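Local coordinates for protein superoxide dismutase [Fe] (Methanothermobacter thermautotrophicus, PDB 1MA1) that catalyses the dismutation of superoxide radicals to hydrogen peroxide and molecular oxygen, using one iron ion per subunit of a homotetramer, at residues L164-A172 with R181-V192. Sequence-based numbering, arbitrary orientation.
Sequences LVLDVWEHA and RPDYVEAFWNIV. With FE (Fe (III) ion), chain G.
Strand 164-167 and helix 181-188 pack with their axes 10.2 Å apart at closest and run roughly antiparallel, at 149°, so that along the backbones Leu-164 lies nearest Val-192 and Val-168 nearest Arg-181. This is the alpha/beta C-terminal domain of the iron/manganese superoxide dismutases: the outermost strand of this chain's antiparallel sheet, hydrogen-bonded to strand 131-138, carries the metal ligand Asp-167, and the chain returns as a helix against it. Leu-166 fills the middle of the interface. With chi1 at 171° and chi2 at 54°, it swings CD1 over one face of the Phe-188 ring in a CH-pi contact, 3.6 Å from the ring centroid. On the opposite face Val-192 CG2, from the ring's own segment, lies toward the rim, and Leu-164 CD2 meets the ring's edge, 4.1 Å from Phe-188 CZ. Farther along, Tyr-184 OH donates to Asp-167 O over 3.1 Å, tilted from the carbonyl plane, while Ala-172 CB lies 3.7 Å from the same OH. A phenylalanine in place of Tyr-184 would probably leave Asp-167 O without this donor and hold the backbone behind the iron ligand less firmly. At the helix start, Val-168 crosses Arg-181 at about a right angle, with CG1 4.0 Å above the centre of the guanidinium; NH1 bonds to Ile-125 O and Ala-127 O, NH2 to Gly-129 O, NE to Tyr-173 OH. Asp-167 OD1 closes an Asx turn by accepting from Trp-169 N. Its OD2 binds the iron at 1.9 Å, alongside His-33, His-81 and a water, with His-171 NE2 completing the site at 2.1 Å from the metal.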
ATOM      1  N   LEU A 164       4.227 -18.314  13.374  1.00 17.76           N
ATOM      2  CA  LEU A 164       4.756 -17.473  14.440  1.00 17.06           C
ATOM      3  C   LEU A 164       4.463 -16.025  14.073  1.00 17.17           C
ATOM      4  O   LEU A 164       4.587 -15.640  12.906  1.00 18.14           O
ATOM      5  CB  LEU A 164       6.271 -17.644  14.538  1.00 17.10           C
ATOM      6  CG  LEU A 164       6.964 -17.467  15.889  1.00 17.93           C
ATOM      7  CD1 LEU A 164       8.358 -16.921  15.614  1.00 17.12           C
ATOM      8  CD2 LEU A 164       6.202 -16.534  16.793  1.00 14.96           C
ATOM      9  N   VAL A 165       4.109 -15.216  15.061  1.00 14.89           N
ATOM     10  CA  VAL A 165       3.679 -13.858  14.797  1.00 14.83           C
ATOM     11  C   VAL A 165       4.226 -12.910  15.865  1.00 17.58           C
ATOM     12  O   VAL A 165       4.210 -13.222  17.056  1.00 21.35           O
ATOM     13  CB  VAL A 165       2.118 -13.808  14.752  1.00 15.96           C
ATOM     14  CG1 VAL A 165       1.599 -12.577  15.432  1.00 11.24           C
ATOM     15  CG2 VAL A 165       1.638 -13.836  13.310  1.00 13.99           C
ATOM     16  N   LEU A 166       4.712 -11.755  15.444  1.00 16.62           N
ATOM     17  CA  LEU A 166       5.191 -10.747  16.381  1.00 17.03           C
ATOM     18  C   LEU A 166       4.633  -9.347  16.061  1.00 17.61           C
ATOM     19  O   LEU A 166       4.989  -8.754  15.041  1.00 17.16           O
ATOM     20  CB  LEU A 166       6.727 -10.722  16.347  1.00 16.27           C
ATOM     21  CG  LEU A 166       7.395  -9.586  17.102  1.00 15.82           C
ATOM     22  CD1 LEU A 166       6.894  -9.570  18.539  1.00 15.98           C
ATOM     23  CD2 LEU A 166       8.902  -9.748  17.016  1.00 16.17           C
ATOM     24  N   ASP A 167       3.757  -8.827  16.924  1.00 16.72           N
ATOM     25  CA  ASP A 167       3.145  -7.523  16.681  1.00 14.61           C
ATOM     26  C   ASP A 167       4.217  -6.458  16.869  1.00 14.94           C
ATOM     27  O   ASP A 167       4.986  -6.495  17.828  1.00 15.07           O
ATOM     28  CB  ASP A 167       1.951  -7.285  17.633  1.00 12.61           C
ATOM     29  CG  ASP A 167       1.140  -6.032  17.274  1.00 14.88           C
ATOM     30  OD1 ASP A 167       1.558  -5.336  16.333  1.00 16.67           O
ATOM     31  OD2 ASP A 167       0.095  -5.722  17.926  1.00 16.04           O
ATOM     32  N   VAL A 168       4.266  -5.501  15.956  1.00 14.14           N
ATOM     33  CA  VAL A 168       5.240  -4.445  16.078  1.00 13.61           C
ATOM     34  C   VAL A 168       4.612  -3.083  15.741  1.00 13.85           C
ATOM     35  O   VAL A 168       5.315  -2.069  15.598  1.00 12.37           O
ATOM     36  CB  VAL A 168       6.459  -4.791  15.173  1.00 15.62           C
ATOM     37  CG1 VAL A 168       6.292  -4.207  13.764  1.00 12.05           C
ATOM     38  CG2 VAL A 168       7.735  -4.360  15.852  1.00 18.24           C
ATOM     39  N   TRP A 169       3.283  -3.064  15.621  1.00 12.92           N
ATOM     40  CA  TRP A 169       2.507  -1.847  15.882  1.00 14.38           C
ATOM     41  C   TRP A 169       3.030  -1.145  17.140  1.00 15.53           C
ATOM     42  O   TRP A 169       3.388  -1.793  18.121  1.00 16.04           O
ATOM     43  CB  TRP A 169       1.017  -2.164  16.096  1.00 13.72           C
ATOM     44  CG  TRP A 169       0.250  -2.490  14.849  1.00 14.87           C
ATOM     45  CD1 TRP A 169       0.442  -3.553  14.015  1.00 12.12           C
ATOM     46  CD2 TRP A 169      -0.848  -1.747  14.303  1.00 15.58           C
ATOM     47  NE1 TRP A 169      -0.455  -3.519  12.988  1.00 14.38           N
ATOM     48  CE2 TRP A 169      -1.266  -2.422  13.138  1.00 15.60           C
ATOM     49  CE3 TRP A 169      -1.522  -0.578  14.690  1.00 14.60           C
ATOM     50  CZ2 TRP A 169      -2.333  -1.962  12.347  1.00 13.65           C
ATOM     51  CZ3 TRP A 169      -2.582  -0.124  13.903  1.00 12.34           C
ATOM     52  CH2 TRP A 169      -2.972  -0.817  12.747  1.00 13.30           C
ATOM     53  N   GLU A 170       3.055   0.180  17.116  1.00 15.60           N
ATOM     54  CA  GLU A 170       3.558   0.917  18.252  1.00 18.10           C
ATOM     55  C   GLU A 170       2.718   0.654  19.511  1.00 19.16           C
ATOM     56  O   GLU A 170       3.263   0.605  20.627  1.00 17.01           O
ATOM     57  CB  GLU A 170       3.627   2.410  17.916  1.00 17.18           C
ATOM     58  CG  GLU A 170       4.663   2.702  16.812  1.00 20.21           C
ATOM     59  CD  GLU A 170       4.730   4.170  16.375  1.00 22.14           C
ATOM     60  OE1 GLU A 170       3.676   4.769  16.056  1.00 23.88           O
ATOM     61  OE2 GLU A 170       5.843   4.732  16.337  1.00 21.96           O
ATOM     62  N   HIS A 171       1.408   0.451  19.346  1.00 20.55           N
ATOM     63  CA  HIS A 171       0.578   0.166  20.516  1.00 20.43           C
ATOM     64  C   HIS A 171       1.017  -1.085  21.277  1.00 19.69           C
ATOM     65  O   HIS A 171       0.663  -1.266  22.435  1.00 21.88           O
ATOM     66  CB  HIS A 171      -0.960   0.140  20.170  1.00 20.29           C
ATOM     67  CG  HIS A 171      -1.415  -0.939  19.227  1.00 19.42           C
ATOM     68  ND1 HIS A 171      -2.433  -0.722  18.331  1.00 20.55           N
ATOM     69  CD2 HIS A 171      -1.071  -2.246  19.085  1.00 21.70           C
ATOM     70  CE1 HIS A 171      -2.703  -1.839  17.676  1.00 23.54           C
ATOM     71  NE2 HIS A 171      -1.889  -2.789  18.109  1.00 27.72           N
ATOM     72  N   ALA A 172       1.805  -1.939  20.646  1.00 19.21           N
ATOM     73  CA  ALA A 172       2.161  -3.189  21.299  1.00 20.66           C
ATOM     74  C   ALA A 172       3.291  -3.008  22.329  1.00 20.79           C
ATOM     75  O   ALA A 172       3.531  -3.892  23.144  1.00 21.37           O
ATOM     76  CB  ALA A 172       2.546  -4.250  20.247  1.00 19.54           C
ATOM     77  N   ARG A 181      11.845   0.091  19.903  1.00 23.88           N
ATOM     78  CA  ARG A 181      11.267  -1.146  19.386  1.00 22.28           C
ATOM     79  C   ARG A 181      12.225  -2.335  19.508  1.00 21.99           C
ATOM     80  O   ARG A 181      11.807  -3.467  19.761  1.00 23.15           O
ATOM     81  CB  ARG A 181      10.855  -0.940  17.924  1.00 21.12           C
ATOM     82  CG  ARG A 181      10.234  -2.163  17.283  1.00 22.31           C
ATOM     83  CD  ARG A 181      10.005  -1.978  15.787  1.00 23.11           C
ATOM     84  NE  ARG A 181       8.806  -1.206  15.501  1.00 21.61           N
ATOM     85  CZ  ARG A 181       8.405  -0.881  14.274  1.00 20.99           C
ATOM     86  NH1 ARG A 181       9.120  -1.272  13.227  1.00 18.73           N
ATOM     87  NH2 ARG A 181       7.297  -0.163  14.095  1.00 17.69           N
ATOM     88  N   PRO A 182      13.528  -2.097  19.332  1.00 20.94           N
ATOM     89  CA  PRO A 182      14.472  -3.215  19.432  1.00 21.10           C
ATOM     90  C   PRO A 182      14.512  -3.907  20.802  1.00 21.96           C
ATOM     91  O   PRO A 182      14.738  -5.114  20.883  1.00 23.06           O
ATOM     92  CB  PRO A 182      15.793  -2.559  19.067  1.00 20.26           C
ATOM     93  CG  PRO A 182      15.367  -1.553  18.032  1.00 19.53           C
ATOM     94  CD  PRO A 182      14.174  -0.924  18.728  1.00 18.89           C
ATOM     95  N   ASP A 183      14.308  -3.150  21.878  1.00 22.37           N
ATOM     96  CA  ASP A 183      14.307  -3.757  23.204  1.00 22.95           C
ATOM     97  C   ASP A 183      13.089  -4.632  23.367  1.00 24.73           C
ATOM     98  O   ASP A 183      13.169  -5.712  23.962  1.00 27.12           O
ATOM     99  CB  ASP A 183      14.283  -2.719  24.327  1.00 25.22           C
ATOM    100  CG  ASP A 183      15.607  -1.991  24.498  1.00 28.49           C
ATOM    101  OD1 ASP A 183      16.633  -2.467  23.948  1.00 28.26           O
ATOM    102  OD2 ASP A 183      15.609  -0.940  25.199  1.00 28.25           O
ATOM    103  N   TYR A 184      11.952  -4.166  22.860  1.00 23.69           N
ATOM    104  CA  TYR A 184      10.731  -4.971  22.831  1.00 22.15           C
ATOM    105  C   TYR A 184      10.882  -6.261  22.007  1.00 22.63           C
ATOM    106  O   TYR A 184      10.546  -7.350  22.478  1.00 22.85           O
ATOM    107  CB  TYR A 184       9.588  -4.135  22.275  1.00 21.22           C
ATOM    108  CG  TYR A 184       8.377  -4.941  21.891  1.00 20.65           C
ATOM    109  CD1 TYR A 184       8.144  -5.298  20.569  1.00 20.73           C
ATOM    110  CD2 TYR A 184       7.440  -5.321  22.847  1.00 21.74           C
ATOM    111  CE1 TYR A 184       6.995  -6.008  20.207  1.00 20.77           C
ATOM    112  CE2 TYR A 184       6.293  -6.030  22.502  1.00 20.84           C
ATOM    113  CZ  TYR A 184       6.075  -6.366  21.189  1.00 21.55           C
ATOM    114  OH  TYR A 184       4.908  -7.029  20.885  1.00 22.95           O
ATOM    115  N   VAL A 185      11.383  -6.146  20.778  1.00 21.52           N
ATOM    116  CA  VAL A 185      11.678  -7.332  19.985  1.00 20.03           C
ATOM    117  C   VAL A 185      12.621  -8.296  20.700  1.00 20.04           C
ATOM    118  O   VAL A 185      12.413  -9.501  20.670  1.00 22.31           O
ATOM    119  CB  VAL A 185      12.280  -6.951  18.613  1.00 18.88           C
ATOM    120  CG1 VAL A 185      12.777  -8.195  17.872  1.00 16.52           C
ATOM    121  CG2 VAL A 185      11.244  -6.207  17.806  1.00 17.36           C
ATOM    122  N   GLU A 186      13.651  -7.773  21.351  1.00 21.36           N
ATOM    123  CA  GLU A 186      14.568  -8.613  22.111  1.00 21.84           C
ATOM    124  C   GLU A 186      13.883  -9.300  23.302  1.00 20.36           C
ATOM    125  O   GLU A 186      14.113 -10.479  23.561  1.00 19.23           O
ATOM    126  CB  GLU A 186      15.751  -7.772  22.590  1.00 25.61           C
ATOM    127  CG  GLU A 186      16.788  -8.535  23.355  1.00 31.02           C
ATOM    128  CD  GLU A 186      17.229  -9.773  22.608  1.00 39.62           C
ATOM    129  OE1 GLU A 186      17.447  -9.675  21.372  1.00 37.96           O
ATOM    130  OE2 GLU A 186      17.366 -10.845  23.261  1.00 44.62           O
ATOM    131  N   ALA A 187      13.035  -8.571  24.019  1.00 19.48           N
ATOM    132  CA  ALA A 187      12.302  -9.161  25.139  1.00 21.69           C
ATOM    133  C   ALA A 187      11.399 -10.299  24.671  1.00 22.83           C
ATOM    134  O   ALA A 187      11.167 -11.264  25.400  1.00 21.77           O
ATOM    135  CB  ALA A 187      11.476  -8.096  25.850  1.00 21.94           C
ATOM    136  N   PHE A 188      10.906 -10.186  23.436  1.00 24.04           N
ATOM    137  CA  PHE A 188       9.894 -11.094  22.916  1.00 21.88           C
ATOM    138  C   PHE A 188      10.389 -12.530  22.947  1.00 21.85           C
ATOM    139  O   PHE A 188       9.616 -13.454  23.206  1.00 21.44           O
ATOM    140  CB  PHE A 188       9.540 -10.687  21.490  1.00 22.99           C
ATOM    141  CG  PHE A 188       8.671 -11.676  20.768  1.00 22.76           C
ATOM    142  CD1 PHE A 188       7.353 -11.887  21.162  1.00 22.31           C
ATOM    143  CD2 PHE A 188       9.182 -12.417  19.699  1.00 20.19           C
ATOM    144  CE1 PHE A 188       6.557 -12.826  20.497  1.00 21.70           C
ATOM    145  CE2 PHE A 188       8.394 -13.356  19.034  1.00 19.92           C
ATOM    146  CZ  PHE A 188       7.082 -13.564  19.431  1.00 19.25           C
ATOM    147  N   TRP A 189      11.676 -12.719  22.681  1.00 21.30           N
ATOM    148  CA  TRP A 189      12.229 -14.064  22.563  1.00 22.08           C
ATOM    149  C   TRP A 189      12.256 -14.796  23.900  1.00 23.60           C
ATOM    150  O   TRP A 189      12.443 -16.014  23.946  1.00 25.64           O
ATOM    151  CB  TRP A 189      13.638 -14.013  21.967  1.00 20.50           C
ATOM    152  CG  TRP A 189      13.649 -13.463  20.583  1.00 19.80           C
ATOM    153  CD1 TRP A 189      14.060 -12.221  20.194  1.00 19.69           C
ATOM    154  CD2 TRP A 189      13.179 -14.120  19.399  1.00 17.84           C
ATOM    155  NE1 TRP A 189      13.879 -12.065  18.832  1.00 16.94           N
ATOM    156  CE2 TRP A 189      13.338 -13.213  18.323  1.00 15.23           C
ATOM    157  CE3 TRP A 189      12.634 -15.383  19.143  1.00 16.70           C
ATOM    158  CZ2 TRP A 189      12.973 -13.530  17.015  1.00 12.16           C
ATOM    159  CZ3 TRP A 189      12.268 -15.698  17.833  1.00 15.33           C
ATOM    160  CH2 TRP A 189      12.443 -14.770  16.789  1.00 12.43           C
ATOM    161  N   ASN A 190      12.051 -14.054  24.985  1.00 23.87           N
ATOM    162  CA  ASN A 190      11.923 -14.659  26.302  1.00 24.37           C
ATOM    163  C   ASN A 190      10.567 -15.311  26.525  1.00 24.78           C
ATOM    164  O   ASN A 190      10.422 -16.139  27.418  1.00 26.47           O
ATOM    165  CB  ASN A 190      12.148 -13.617  27.389  1.00 26.10           C
ATOM    166  CG  ASN A 190      13.567 -13.112  27.418  1.00 25.99           C
ATOM    167  OD1 ASN A 190      14.475 -13.870  27.716  1.00 27.27           O
ATOM    168  ND2 ASN A 190      13.766 -11.833  27.107  1.00 25.19           N
ATOM    169  N   ILE A 191       9.575 -14.937  25.727  1.00 23.52           N
ATOM    170  CA  ILE A 191       8.222 -15.398  25.977  1.00 22.64           C
ATOM    171  C   ILE A 191       7.563 -16.082  24.779  1.00 24.95           C
ATOM    172  O   ILE A 191       6.371 -16.377  24.819  1.00 25.07           O
ATOM    173  CB  ILE A 191       7.343 -14.232  26.456  1.00 21.30           C
ATOM    174  CG1 ILE A 191       7.525 -13.010  25.531  1.00 16.11           C
ATOM    175  CG2 ILE A 191       7.721 -13.880  27.877  1.00 19.44           C
ATOM    176  CD1 ILE A 191       6.540 -11.887  25.766  1.00  8.62           C
ATOM    177  N   VAL A 192       8.332 -16.342  23.723  1.00 25.82           N
ATOM    178  CA  VAL A 192       7.831 -17.156  22.618  1.00 26.49           C
ATOM    179  C   VAL A 192       7.416 -18.540  23.121  1.00 26.06           C
ATOM    180  O   VAL A 192       8.188 -19.228  23.784  1.00 26.54           O
ATOM    181  CB  VAL A 192       8.906 -17.354  21.504  1.00 27.23           C
ATOM    182  CG1 VAL A 192       8.273 -17.972  20.246  1.00 24.85           C
ATOM    183  CG2 VAL A 192       9.538 -16.037  21.177  1.00 28.99           C
TER
HETATM  184 FE    FE G 206      -1.631  -4.895  18.113  0.50 43.26          FE
HETATM  185  O   HOH W   1      -1.870  -4.492  16.256  0.50  2.39           O